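Local coordinates for maleylacetate reductase (Agrobacterium tumefaciens, PDB 3HL0), which probably catalyses the NADH-dependent reduction of maleylacetate to 3-oxoadipate, as a member of the iron-containing alcohol dehydrogenase family, at residues A[81-86]-A[108-113]; A[123-128]-A[151-156]; A[180-185]-A[329-334]; A[260-265]-A[304-309]. All coordinates share one frame; numbering follows the deposited sequence.

Contact 1 of 4, residues A[81-86]-A[108-113]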
loop_
_atom_site.group_PDB
_atom_site.type_symbol
_atom_site.label_atom_id
_atom_site.label_comp_id
_atom_site.label_asym_id
_atom_site.label_seq_id
_atom_site.Cartn_x
_atom_site.Cartn_y
_atom_site.Cartn_z
ATOM N N GLU A 81 -11.105 17.440 14.148
ATOM C CA GLU A 81 -11.210 18.880 13.924
ATOM C C GLU A 81 -12.065 19.156 12.674
ATOM O O GLU A 81 -12.887 20.060 12.691
ATOM C CB GLU A 81 -9.830 19.523 13.815
ATOM C CG GLU A 81 -9.083 19.501 15.133
ATOM C CD GLU A 81 -7.595 19.818 14.999
ATOM O OE1 GLU A 81 -7.053 19.750 13.869
ATOM O OE2 GLU A 81 -6.967 20.133 16.043
ATOM N N ALA A 82 -11.896 18.346 11.621
ATOM C CA ALA A 82 -12.686 18.503 10.396
ATOM C C ALA A 82 -14.173 18.190 10.631
ATOM O O ALA A 82 -15.048 18.955 10.173
ATOM C CB ALA A 82 -12.104 17.616 9.274
ATOM N N TYR A 83 -14.446 17.125 11.391
ATOM C CA TYR A 83 -15.812 16.741 11.795
ATOM C C TYR A 83 -16.501 17.882 12.541
ATOM O O TYR A 83 -17.664 18.238 12.265
ATOM C CB TYR A 83 -15.758 15.459 12.651
ATOM C CG TYR A 83 -17.083 14.940 13.150
ATOM C CD1 TYR A 83 -17.822 14.021 12.398
ATOM C CD2 TYR A 83 -17.591 15.342 14.393
ATOM C CE1 TYR A 83 -19.035 13.515 12.859
ATOM C CE2 TYR A 83 -18.800 14.845 14.860
ATOM C CZ TYR A 83 -19.519 13.949 14.095
ATOM O OH TYR A 83 -20.711 13.489 14.592
ATOM N N ARG A 84 -15.771 18.479 13.484
ATOM C CA ARG A 84 -16.323 19.585 14.267
ATOM C C ARG A 84 -16.571 20.798 13.388
ATOM O O ARG A 84 -17.697 21.347 13.372
ATOM C CB ARG A 84 -15.423 19.903 15.473
ATOM C CG ARG A 84 -15.478 18.749 16.483
ATOM C CD ARG A 84 -14.596 18.935 17.699
ATOM N NE ARG A 84 -14.859 17.860 18.648
ATOM C CZ ARG A 84 -13.971 17.349 19.489
ATOM N NH1 ARG A 84 -12.719 17.802 19.499
ATOM N NH2 ARG A 84 -14.328 16.352 20.299
ATOM N N ALA A 85 -15.547 21.207 12.643
ATOM C CA ALA A 85 -15.666 22.419 11.810
ATOM C C ALA A 85 -16.807 22.328 10.792
ATOM O O ALA A 85 -17.487 23.324 10.494
ATOM C CB ALA A 85 -14.342 22.735 11.124
ATOM N N ALA A 86 -17.015 21.131 10.268
ATOM C CA ALA A 86 -18.104 20.875 9.321
ATOM C C ALA A 86 -19.503 20.836 9.946
ATOM O O ALA A 86 -20.511 20.834 9.224
ATOM C CB ALA A 86 -17.834 19.554 8.581
ATOM N N LEU A 108 -15.139 7.180 18.425
ATOM C CA LEU A 108 -14.648 7.058 19.818
ATOM C C LEU A 108 -14.564 8.413 20.525
ATOM O O LEU A 108 -14.818 8.519 21.728
ATOM C CB LEU A 108 -13.281 6.350 19.868
ATOM C CG LEU A 108 -12.577 6.163 21.210
ATOM C CD1 LEU A 108 -13.374 5.196 22.089
ATOM C CD2 LEU A 108 -11.207 5.592 20.949
ATOM N N ARG A 109 -14.236 9.449 19.765
ATOM C CA ARG A 109 -13.905 10.743 20.322
ATOM C C ARG A 109 -15.081 11.707 20.299
ATOM O O ARG A 109 -15.096 12.703 21.026
ATOM C CB ARG A 109 -12.722 11.330 19.549
ATOM C CG ARG A 109 -11.419 10.615 19.896
ATOM C CD ARG A 109 -10.359 10.833 18.851
ATOM N NE ARG A 109 -9.079 10.292 19.289
ATOM C CZ ARG A 109 -8.676 9.031 19.091
ATOM N NH1 ARG A 109 -9.443 8.147 18.475
ATOM N NH2 ARG A 109 -7.489 8.639 19.523
ATOM N N THR A 110 -16.083 11.425 19.472
ATOM C CA THR A 110 -17.163 12.388 19.240
ATOM C C THR A 110 -18.558 11.769 19.362
ATOM O O THR A 110 -19.572 12.481 19.255
ATOM C CB THR A 110 -17.103 12.936 17.809
ATOM O OG1 THR A 110 -17.419 11.862 16.910
ATOM C CG2 THR A 110 -15.725 13.497 17.451
ATOM N N ASP A 111 -18.611 10.455 19.520
ATOM C CA ASP A 111 -19.853 9.676 19.422
ATOM C C ASP A 111 -20.625 9.854 18.083
ATOM O O ASP A 111 -21.839 9.621 18.019
ATOM C CB ASP A 111 -20.764 9.902 20.640
ATOM C CG ASP A 111 -21.445 8.613 21.106
ATOM O OD1 ASP A 111 -20.841 7.516 20.975
ATOM O OD2 ASP A 111 -22.586 8.709 21.605
ATOM N N ALA A 112 -19.919 10.250 17.018
ATOM C CA ALA A 112 -20.515 10.312 15.667
ATOM C C ALA A 112 -21.180 8.979 15.363
ATOM O O ALA A 112 -20.595 7.915 15.643
ATOM C CB ALA A 112 -19.414 10.556 14.622
ATOM N N ALA A 113 -22.358 9.010 14.738
ATOM C CA ALA A 113 -22.892 7.773 14.175
ATOM C C ALA A 113 -22.052 7.430 12.930
ATOM O O ALA A 113 -21.545 8.338 12.256
ATOM C CB ALA A 113 -24.374 7.949 13.793
#
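Y83 reaches out from helix 73-85 and lays one face of its ring against T110, with OG1 of T110 3.9 Å from CE2 of Y83. The far end of the ring is packed more tightly: CB of A112 sits 3.2 Å from OH and 3.4 Å from CZ of Y83. The ring spans the gap between two helices, whose nearest CA atoms here, in Y83 and T110, are 8.7 Å apart, because chi1 of 180° swings CG away from the backbone N. The T110 hydroxyl is busy on its own side. It accepts from N of A112 at 3.0 Å, an ST turn on the way from helix 97-110 to strand 113-118, and it also bonds to O of I106. On the exposed flank, R84 extends its chain from CG to NE, and NH2 ends 3.8 Å from O of R109, too long for a hydrogen bond. Across the two segments the chemistry is therefore van der Waals packing around one aromatic ring, while the T110 hydroxyl is satisfied within its own side of the contact.

Contact 2 of 4, residues A[123-128]-A[151-156]. With NAD (nicotinamide-adenine-dinucleotide), chain D.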
loop_
_atom_site.group_PDB
_atom_site.type_symbol
_atom_site.label_atom_id
_atom_site.label_comp_id
_atom_site.label_asym_id
_atom_site.label_seq_id
_atom_site.Cartn_x
_atom_site.Cartn_y
_atom_site.Cartn_z
ATOM N N GLY A 123 -13.860 -6.657 6.719
ATOM C CA GLY A 123 -14.906 -6.988 7.700
ATOM C C GLY A 123 -14.985 -6.103 8.937
ATOM O O GLY A 123 -15.828 -6.351 9.795
ATOM N N SER A 124 -14.113 -5.085 9.037
ATOM C CA SER A 124 -14.099 -4.169 10.231
ATOM C C SER A 124 -15.449 -3.511 10.464
ATOM O O SER A 124 -15.794 -3.152 11.618
ATOM C CB SER A 124 -13.086 -3.066 9.968
ATOM O OG SER A 124 -12.909 -2.244 11.127
ATOM N N GLU A 125 -16.202 -3.315 9.380
ATOM C CA GLU A 125 -17.515 -2.637 9.434
ATOM C C GLU A 125 -18.534 -3.258 10.413
ATOM O O GLU A 125 -19.505 -2.569 10.814
ATOM C CB GLU A 125 -18.122 -2.511 8.049
ATOM C CG GLU A 125 -18.409 -3.877 7.421
ATOM C CD GLU A 125 -17.241 -4.473 6.608
ATOM O OE1 GLU A 125 -16.072 -4.035 6.722
ATOM O OE2 GLU A 125 -17.523 -5.420 5.842
ATOM N N VAL A 126 -18.339 -4.540 10.761
ATOM C CA VAL A 126 -19.241 -5.209 11.718
ATOM C C VAL A 126 -18.507 -5.751 12.940
ATOM O O VAL A 126 -18.937 -6.729 13.585
ATOM C CB VAL A 126 -20.098 -6.340 11.060
ATOM C CG1 VAL A 126 -21.203 -5.732 10.150
ATOM C CG2 VAL A 126 -19.185 -7.296 10.291
ATOM N N THR A 127 -17.422 -5.073 13.308
ATOM C CA THR A 127 -16.758 -5.415 14.556
ATOM C C THR A 127 -16.647 -4.205 15.479
ATOM O O THR A 127 -16.630 -3.049 15.018
ATOM C CB THR A 127 -15.302 -5.971 14.373
ATOM O OG1 THR A 127 -14.386 -4.866 14.298
ATOM C CG2 THR A 127 -15.181 -6.893 13.194
ATOM N N PRO A 128 -16.556 -4.446 16.795
ATOM C CA PRO A 128 -16.403 -3.336 17.729
ATOM C C PRO A 128 -14.914 -3.059 18.049
ATOM O O PRO A 128 -14.615 -2.414 19.062
ATOM C CB PRO A 128 -17.150 -3.835 18.972
ATOM C CG PRO A 128 -16.806 -5.307 18.988
ATOM C CD PRO A 128 -16.840 -5.713 17.499
ATOM N N VAL A 151 -24.310 -0.404 7.853
ATOM C CA VAL A 151 -23.343 -0.787 6.825
ATOM C C VAL A 151 -24.102 -0.915 5.518
ATOM O O VAL A 151 -25.192 -1.504 5.498
ATOM C CB VAL A 151 -22.736 -2.163 7.159
ATOM C CG1 VAL A 151 -21.731 -2.574 6.090
ATOM C CG2 VAL A 151 -22.087 -2.148 8.524
ATOM N N ILE A 152 -23.580 -0.283 4.456
ATOM C CA ILE A 152 -24.177 -0.367 3.115
ATOM C C ILE A 152 -23.209 -1.152 2.251
ATOM O O ILE A 152 -22.115 -0.675 1.942
ATOM C CB ILE A 152 -24.428 1.053 2.540
ATOM C CG1 ILE A 152 -25.411 1.781 3.446
ATOM C CG2 ILE A 152 -24.970 0.987 1.110
ATOM C CD1 ILE A 152 -25.678 3.226 2.943
ATOM N N TYR A 153 -23.614 -2.349 1.861
ATOM C CA TYR A 153 -22.791 -3.187 0.999
ATOM C C TYR A 153 -23.250 -3.058 -0.447
ATOM O O TYR A 153 -24.360 -3.504 -0.822
ATOM C CB TYR A 153 -22.919 -4.662 1.390
ATOM C CG TYR A 153 -22.131 -5.065 2.616
ATOM C CD1 TYR A 153 -20.730 -5.072 2.589
ATOM C CD2 TYR A 153 -22.786 -5.483 3.779
ATOM C CE1 TYR A 153 -19.986 -5.490 3.725
ATOM C CE2 TYR A 153 -22.087 -5.880 4.879
ATOM C CZ TYR A 153 -20.694 -5.900 4.861
ATOM O OH TYR A 153 -20.024 -6.302 5.967
ATOM N N ASP A 154 -22.374 -2.466 -1.259
ATOM C CA ASP A 154 -22.683 -2.230 -2.668
ATOM C C ASP A 154 -21.599 -2.875 -3.532
ATOM O O ASP A 154 -20.519 -2.295 -3.680
ATOM C CB ASP A 154 -22.755 -0.730 -2.932
ATOM C CG ASP A 154 -23.103 -0.397 -4.393
ATOM O OD1 ASP A 154 -23.108 -1.295 -5.252
ATOM O OD2 ASP A 154 -23.463 0.777 -4.640
ATOM N N ALA A 155 -21.872 -4.074 -4.041
ATOM C CA ALA A 155 -20.804 -4.833 -4.724
ATOM C C ALA A 155 -20.275 -4.068 -5.963
ATOM O O ALA A 155 -19.149 -4.316 -6.398
ATOM C CB ALA A 155 -21.271 -6.194 -5.094
ATOM N N GLU A 156 -21.036 -3.113 -6.501
ATOM C CA GLU A 156 -20.513 -2.318 -7.648
ATOM C C GLU A 156 -19.220 -1.572 -7.284
ATOM O O GLU A 156 -18.360 -1.344 -8.163
ATOM C CB GLU A 156 -21.589 -1.373 -8.208
ATOM C CG GLU A 156 -22.735 -2.146 -8.840
ATOM C CD GLU A 156 -23.894 -1.272 -9.360
ATOM O OE1 GLU A 156 -23.913 -0.036 -9.160
ATOM O OE2 GLU A 156 -24.797 -1.865 -9.972
HETATM P PA NAD D . -6.898 -0.807 3.389
HETATM O O1A NAD D . -8.158 -0.236 3.940
HETATM O O2A NAD D . -5.626 -0.473 4.069
HETATM O O5B NAD D . -6.880 -0.553 1.814
HETATM C C5B NAD D . -5.654 -0.752 1.102
HETATM C C4B NAD D . -5.686 0.151 -0.122
HETATM O O4B NAD D . -6.686 -0.326 -1.022
HETATM C C3B NAD D . -6.033 1.607 0.243
HETATM O O3B NAD D . -5.199 2.548 -0.457
HETATM C C2B NAD D . -7.472 1.705 -0.210
HETATM O O2B NAD D . -7.856 3.017 -0.567
HETATM C C1B NAD D . -7.518 0.756 -1.416
HETATM N N9A NAD D . -8.877 0.240 -1.705
HETATM C C8A NAD D . -9.751 -0.354 -0.814
HETATM N N7A NAD D . -10.883 -0.693 -1.474
HETATM C C5A NAD D . -10.767 -0.312 -2.784
HETATM C C6A NAD D . -11.629 -0.409 -3.876
HETATM N N6A NAD D . -12.730 -1.203 -3.906
HETATM N N1A NAD D . -11.162 0.116 -5.082
HETATM C C2A NAD D . -9.906 0.672 -5.185
HETATM N N3A NAD D . -9.052 0.761 -4.117
HETATM C C4A NAD D . -9.495 0.267 -2.923
HETATM O O3 NAD D . -6.926 -2.440 3.438
HETATM P PN NAD D . -7.803 -3.458 4.347
HETATM O O1N NAD D . -7.084 -4.762 4.238
HETATM O O2N NAD D . -9.180 -3.327 3.877
HETATM O O5D NAD D . -7.671 -2.932 5.852
HETATM C C5D NAD D . -6.505 -3.163 6.637
HETATM C C4D NAD D . -6.659 -2.340 7.917
HETATM O O4D NAD D . -7.894 -2.691 8.523
HETATM C C3D NAD D . -5.568 -2.714 8.912
HETATM O O3D NAD D . -5.257 -1.540 9.679
HETATM C C2D NAD D . -6.243 -3.758 9.771
HETATM O O2D NAD D . -5.669 -3.920 11.069
HETATM C C1D NAD D . -7.661 -3.220 9.823
HETATM N N1N NAD D . -8.661 -4.234 10.127
HETATM C C2N NAD D . -9.402 -4.039 11.254
HETATM C C3N NAD D . -10.363 -4.970 11.589
HETATM C C7N NAD D . -11.127 -4.638 12.804
HETATM O O7N NAD D . -12.120 -5.499 13.080
HETATM N N7N NAD D . -10.828 -3.558 13.566
HETATM C C4N NAD D . -10.650 -6.117 10.769
HETATM C C5N NAD D . -9.873 -6.298 9.623
HETATM C C6N NAD D . -8.878 -5.351 9.318
#
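Next to the nicotinamide end of the NAD pocket, the loop after strand 113-118 folds back on strand 150-153 of the parallel sheet. The polar link is Y153 OH donating to OE2 of E125 at 2.7 Å; the bond uses the anti lone pair of OE2, the one turned away from the other carboxylate oxygen. The oxygen lies at the edge of the Y153 ring, near its plane, while the carboxylate itself is turned 69° from that ring. E125 gets there by a bent chain: CG sits between the backbone N and the carbonyl carbon (chi1 63°), and chi2 near -89° folds the acid back. V151 packs against the aliphatic part of E125, its CG1 3.8 Å from CG of E125 and its CG2 3.5 Å from O of E125. CG1 of V151 also covers one face of the Y153 ring near its rim, and V126 CG1 meets V151 CG2 at 4.0 Å. Two residues on from E125, T127 OG1 donates to the carboxamide oxygen O7N of NAD at 2.6 Å, and K104 holds the loop carbonyls of S124 and T127. The contact thus joins a sheet strand to the loop that bonds the nicotinamide carboxamide, consistent with the NAD-binding N-terminal domain of this family.

Contact 3 of 4, residues A[180-185]-A[329-334]; sequences ALYARD and WCPRPI
R184 lies flat along the indole of W329. A first torsion of -162° and a chain extended out to NE carry the side chain across the indole face: CB of R184 is 3.5 Å from CE3 of W329, CD rests above the five-membered ring in a CH-pi contact, and CZ follows 3.9 Å from that ring's centroid as a cation-pi partner. The guanidinium is stacked almost parallel to the indole, the planes 9° apart, with CD1 of W329 over its centre. On the opposite indole face lies N of P331, near the rim, and in the ring plane at the edge O of Y182 stands 3.6 Å from CZ3 of W329. These residues sit in two loops of the helical C-terminal domain, one joining helices 163-180 and 188-210 through a type I turn from A180 to A183, the other leading into helix 336-348. Y182 holds CG between its backbone N and carbonyl carbon (chi1 56°), which turns the ring toward P331; CD1 of Y182 meets CG of P331 at 3.7 Å, the two side chains crossing at about a right angle. The Y182 hydroxyl bonds to OE2 of E179, and I267 and V270 of helix 255-271 touch the same tyrosine.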
loop_
_atom_site.group_PDB
_atom_site.type_symbol
_atom_site.label_atom_id
_atom_site.label_comp_id
_atom_site.label_asym_id
_atom_site.label_seq_id
_atom_site.Cartn_x
_atom_site.Cartn_y
_atom_site.Cartn_z
ATOM N N ALA A 180 -13.123 -18.613 14.027
ATOM C CA ALA A 180 -14.408 -18.657 14.729
ATOM C C ALA A 180 -14.841 -20.109 15.002
ATOM O O ALA A 180 -15.516 -20.376 16.021
ATOM C CB ALA A 180 -15.462 -17.932 13.932
ATOM N N LEU A 181 -14.485 -21.032 14.117
ATOM C CA LEU A 181 -14.929 -22.433 14.309
ATOM C C LEU A 181 -14.411 -23.066 15.606
ATOM O O LEU A 181 -15.076 -23.965 16.168
ATOM C CB LEU A 181 -14.487 -23.294 13.127
ATOM C CG LEU A 181 -15.114 -22.895 11.789
ATOM C CD1 LEU A 181 -14.470 -23.731 10.656
ATOM C CD2 LEU A 181 -16.668 -23.071 11.823
ATOM N N TYR A 182 -13.266 -22.599 16.094
ATOM C CA TYR A 182 -12.691 -23.174 17.317
ATOM C C TYR A 182 -12.544 -22.172 18.432
ATOM O O TYR A 182 -11.822 -22.414 19.405
ATOM C CB TYR A 182 -11.373 -23.913 17.021
ATOM C CG TYR A 182 -10.279 -23.111 16.331
ATOM C CD1 TYR A 182 -9.531 -22.150 17.038
ATOM C CD2 TYR A 182 -10.000 -23.337 14.982
ATOM C CE1 TYR A 182 -8.478 -21.454 16.399
ATOM C CE2 TYR A 182 -8.991 -22.635 14.327
ATOM C CZ TYR A 182 -8.229 -21.732 15.049
ATOM O OH TYR A 182 -7.202 -21.042 14.417
ATOM N N ALA A 183 -13.260 -21.046 18.338
ATOM C CA ALA A 183 -13.246 -20.060 19.426
ATOM C C ALA A 183 -13.600 -20.700 20.776
ATOM O O ALA A 183 -14.427 -21.585 20.846
ATOM C CB ALA A 183 -14.257 -18.932 19.136
ATOM N N ARG A 184 -12.999 -20.190 21.835
ATOM C CA ARG A 184 -13.344 -20.672 23.167
ATOM C C ARG A 184 -14.827 -20.412 23.440
ATOM O O ARG A 184 -15.499 -21.261 24.055
ATOM C CB ARG A 184 -12.499 -19.982 24.228
ATOM C CG ARG A 184 -12.531 -20.793 25.535
ATOM C CD ARG A 184 -11.636 -20.084 26.523
ATOM N NE ARG A 184 -11.335 -20.942 27.663
ATOM C CZ ARG A 184 -10.489 -20.608 28.638
ATOM N NH1 ARG A 184 -10.264 -21.458 29.637
ATOM N NH2 ARG A 184 -9.870 -19.431 28.608
ATOM N N ASP A 185 -15.320 -19.270 22.973
ATOM C CA ASP A 185 -16.739 -18.876 23.128
ATOM C C ASP A 185 -17.527 -19.080 21.832
ATOM O O ASP A 185 -18.469 -18.288 21.488
ATOM C CB ASP A 185 -16.845 -17.427 23.599
ATOM C CG ASP A 185 -16.163 -16.431 22.662
ATOM O OD1 ASP A 185 -15.311 -16.827 21.833
ATOM O OD2 ASP A 185 -16.475 -15.206 22.731
ATOM N N TRP A 329 -5.776 -17.966 25.060
ATOM C CA TRP A 329 -6.297 -19.322 24.820
ATOM C C TRP A 329 -6.278 -19.776 23.362
ATOM O O TRP A 329 -6.607 -18.998 22.454
ATOM C CB TRP A 329 -7.706 -19.481 25.374
ATOM C CG TRP A 329 -8.120 -20.913 25.497
ATOM C CD1 TRP A 329 -7.857 -21.757 26.551
ATOM C CD2 TRP A 329 -8.892 -21.667 24.561
ATOM N NE1 TRP A 329 -8.406 -23.001 26.310
ATOM C CE2 TRP A 329 -9.039 -22.968 25.092
ATOM C CE3 TRP A 329 -9.442 -21.379 23.291
ATOM C CZ2 TRP A 329 -9.726 -23.978 24.408
ATOM C CZ3 TRP A 329 -10.147 -22.373 22.634
ATOM C CH2 TRP A 329 -10.282 -23.652 23.187
ATOM N N CYS A 330 -5.882 -21.033 23.171
ATOM C CA CYS A 330 -5.952 -21.723 21.884
ATOM C C CYS A 330 -6.272 -23.200 22.179
ATOM O O CYS A 330 -5.748 -23.742 23.159
ATOM C CB CYS A 330 -4.563 -21.611 21.230
ATOM S SG CYS A 330 -4.398 -22.267 19.590
ATOM N N PRO A 331 -7.040 -23.882 21.303
ATOM C CA PRO A 331 -7.269 -25.328 21.540
ATOM C C PRO A 331 -5.970 -26.154 21.657
ATOM O O PRO A 331 -5.929 -27.171 22.347
ATOM C CB PRO A 331 -8.040 -25.781 20.296
ATOM C CG PRO A 331 -8.756 -24.485 19.831
ATOM C CD PRO A 331 -7.749 -23.408 20.098
ATOM N N ARG A 332 -4.919 -25.713 20.972
ATOM C CA ARG A 332 -3.569 -26.245 21.164
ATOM C C ARG A 332 -2.747 -25.152 21.820
ATOM O O ARG A 332 -2.648 -24.038 21.277
ATOM C CB ARG A 332 -2.933 -26.603 19.815
ATOM C CG ARG A 332 -1.510 -27.112 19.949
ATOM C CD ARG A 332 -1.077 -27.682 18.623
ATOM N NE ARG A 332 0.325 -28.077 18.675
ATOM C CZ ARG A 332 1.073 -28.243 17.596
ATOM N NH1 ARG A 332 0.542 -28.063 16.379
ATOM N NH2 ARG A 332 2.354 -28.609 17.747
ATOM N N PRO A 333 -2.133 -25.443 22.985
ATOM C CA PRO A 333 -1.443 -24.352 23.667
ATOM C C PRO A 333 -0.285 -23.798 22.818
ATOM O O PRO A 333 0.367 -24.538 22.060
ATOM C CB PRO A 333 -0.899 -25.000 24.956
ATOM C CG PRO A 333 -1.879 -26.144 25.194
ATOM C CD PRO A 333 -2.278 -26.657 23.826
ATOM N N ILE A 334 -0.098 -22.490 22.930
ATOM C CA ILE A 334 0.988 -21.832 22.237
ATOM C C ILE A 334 2.291 -22.223 22.961
ATOM O O ILE A 334 2.416 -22.111 24.203
ATOM C CB ILE A 334 0.796 -20.306 22.251
ATOM C CG1 ILE A 334 -0.558 -19.857 21.651
ATOM C CG2 ILE A 334 1.991 -19.642 21.613
ATOM C CD1 ILE A 334 -1.056 -20.542 20.451
#

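Contact 4 of 4, residues A[260-265]-A[304-309]; sequences AVLLPH and SSLAAL
V261 carries this contact, with both methyls against the chain from S304 to L309. CG1, anti to the backbone N (chi1 174°), touches backbone as well as side chain: it is 3.6 Å from C of S305 and from N of L306, and 3.7 Å from CD2 of L306. The other branch, CG2, meets CD1 of L309 at 3.9 Å. L262 adds a looser touch, its CD2 4.3 Å from CD1 of L306. Helix 255-271 thus packs against an irregular loop of the helical C-terminal domain, which runs from helix 289-300 to helix 316-323. A water joins the two backbones beside V261, donating to O of V261 at 2.7 Å and to O of S304 at 2.8 Å, and it is also bonded to NE2 of H265. Further out, S305 OG accepts from N of A308 at 3.0 Å, an ST motif spanning S305 to A308, where residues 306-308 have helical backbone angles. A346 of helix 336-348 touches L262, H265 and L306, while A308 makes backbone hydrogen bonds to the second subunit.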
loop_
_atom_site.group_PDB
_atom_site.type_symbol
_atom_site.label_atom_id
_atom_site.label_comp_id
_atom_site.label_asym_id
_atom_site.label_seq_id
_atom_site.Cartn_x
_atom_site.Cartn_y
_atom_site.Cartn_z
ATOM N N ALA A 260 -2.743 -13.845 4.554
ATOM C CA ALA A 260 -2.741 -14.847 3.513
ATOM C C ALA A 260 -1.597 -15.833 3.657
ATOM O O ALA A 260 -1.775 -17.029 3.494
ATOM C CB ALA A 260 -2.643 -14.154 2.114
ATOM N N VAL A 261 -0.417 -15.304 3.978
ATOM C CA VAL A 261 0.744 -16.181 4.150
ATOM C C VAL A 261 0.628 -17.135 5.348
ATOM O O VAL A 261 0.949 -18.336 5.236
ATOM C CB VAL A 261 2.031 -15.359 4.233
ATOM C CG1 VAL A 261 3.233 -16.277 4.567
ATOM C CG2 VAL A 261 2.284 -14.701 2.885
ATOM N N LEU A 262 0.178 -16.583 6.475
ATOM C CA LEU A 262 0.175 -17.369 7.730
ATOM C C LEU A 262 -0.985 -18.358 7.791
ATOM O O LEU A 262 -0.837 -19.376 8.459
ATOM C CB LEU A 262 0.141 -16.444 8.963
ATOM C CG LEU A 262 1.503 -15.756 9.246
ATOM C CD1 LEU A 262 1.304 -14.793 10.410
ATOM C CD2 LEU A 262 2.551 -16.758 9.558
ATOM N N LEU A 263 -2.127 -18.015 7.184
ATOM C CA LEU A 263 -3.394 -18.773 7.471
ATOM C C LEU A 263 -3.254 -20.319 7.325
ATOM O O LEU A 263 -3.699 -21.058 8.204
ATOM C CB LEU A 263 -4.570 -18.223 6.667
ATOM C CG LEU A 263 -5.914 -18.846 7.100
ATOM C CD1 LEU A 263 -6.286 -18.591 8.560
ATOM C CD2 LEU A 263 -6.951 -18.341 6.110
ATOM N N PRO A 264 -2.583 -20.826 6.278
ATOM C CA PRO A 264 -2.517 -22.303 6.178
ATOM C C PRO A 264 -1.740 -22.932 7.356
ATOM O O PRO A 264 -2.057 -24.038 7.756
ATOM C CB PRO A 264 -1.764 -22.541 4.862
ATOM C CG PRO A 264 -2.072 -21.293 4.032
ATOM C CD PRO A 264 -2.076 -20.158 5.057
ATOM N N HIS A 265 -0.746 -22.216 7.866
ATOM C CA HIS A 265 0.142 -22.706 8.927
ATOM C C HIS A 265 -0.479 -22.587 10.279
ATOM O O HIS A 265 -0.287 -23.478 11.092
ATOM C CB HIS A 265 1.440 -21.906 8.855
ATOM C CG HIS A 265 2.076 -22.018 7.514
ATOM N ND1 HIS A 265 2.727 -23.161 7.102
ATOM C CD2 HIS A 265 2.079 -21.166 6.462
ATOM C CE1 HIS A 265 3.120 -22.991 5.850
ATOM N NE2 HIS A 265 2.746 -21.792 5.439
ATOM N N SER A 304 2.848 -16.653 -0.590
ATOM C CA SER A 304 2.856 -17.856 0.225
ATOM C C SER A 304 4.022 -17.916 1.183
ATOM O O SER A 304 4.082 -18.828 1.978
ATOM C CB SER A 304 2.868 -19.081 -0.679
ATOM O OG SER A 304 4.044 -19.024 -1.503
ATOM N N SER A 305 4.941 -16.957 1.144
ATOM C CA SER A 305 6.065 -17.019 2.112
ATOM C C SER A 305 6.285 -15.710 2.832
ATOM O O SER A 305 6.041 -14.607 2.305
ATOM C CB SER A 305 7.381 -17.445 1.423
ATOM O OG SER A 305 7.977 -16.322 0.810
ATOM N N LEU A 306 6.745 -15.815 4.075
ATOM C CA LEU A 306 7.056 -14.618 4.828
ATOM C C LEU A 306 8.283 -13.928 4.213
ATOM O O LEU A 306 8.405 -12.697 4.336
ATOM C CB LEU A 306 7.341 -14.883 6.326
ATOM C CG LEU A 306 6.107 -15.372 7.106
ATOM C CD1 LEU A 306 6.583 -15.707 8.563
ATOM C CD2 LEU A 306 5.044 -14.229 7.125
ATOM N N ALA A 307 9.158 -14.714 3.583
ATOM C CA ALA A 307 10.341 -14.101 2.917
ATOM C C ALA A 307 9.896 -13.113 1.855
ATOM O O ALA A 307 10.511 -12.039 1.729
ATOM C CB ALA A 307 11.276 -15.165 2.328
ATOM N N ALA A 308 8.796 -13.419 1.175
ATOM C CA ALA A 308 8.314 -12.515 0.113
ATOM C C ALA A 308 7.791 -11.221 0.707
ATOM O O ALA A 308 7.677 -10.217 0.002
ATOM C CB ALA A 308 7.256 -13.179 -0.732
ATOM N N LEU A 309 7.443 -11.238 1.997
ATOM C CA LEU A 309 6.958 -10.038 2.703
ATOM C C LEU A 309 8.067 -9.230 3.344
ATOM O O LEU A 309 7.809 -8.246 4.005
ATOM C CB LEU A 309 5.838 -10.361 3.735
ATOM C CG LEU A 309 4.690 -11.197 3.167
ATOM C CD1 LEU A 309 3.585 -11.295 4.264
ATOM C CD2 LEU A 309 4.123 -10.619 1.852
HETATM O O HOH W 1 1.866 -19.998 3.261
#

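Overall arrangement
From the N terminus, contact 1 comes first: it closes the span from helix 73-85 through strand 90-95 to the end of helix 97-110, all within the N-terminal nucleotide-binding part. Contact 2 follows in series, returning the chain across the 129-142 hairpin to strand 150-153; its centre lies about 21 Å from that of contact 1. Both are complete before the helical C-terminal part opens. There, contact 3 closes a long loop from the end of helix 163-180 to the chain before helix 336-348, and contact 4 is nested inside it, joining helix 255-271 to the loop after helix 289-300. None of the four cross. Contacts 1 and 4 lie on opposite sides of the chain's centre.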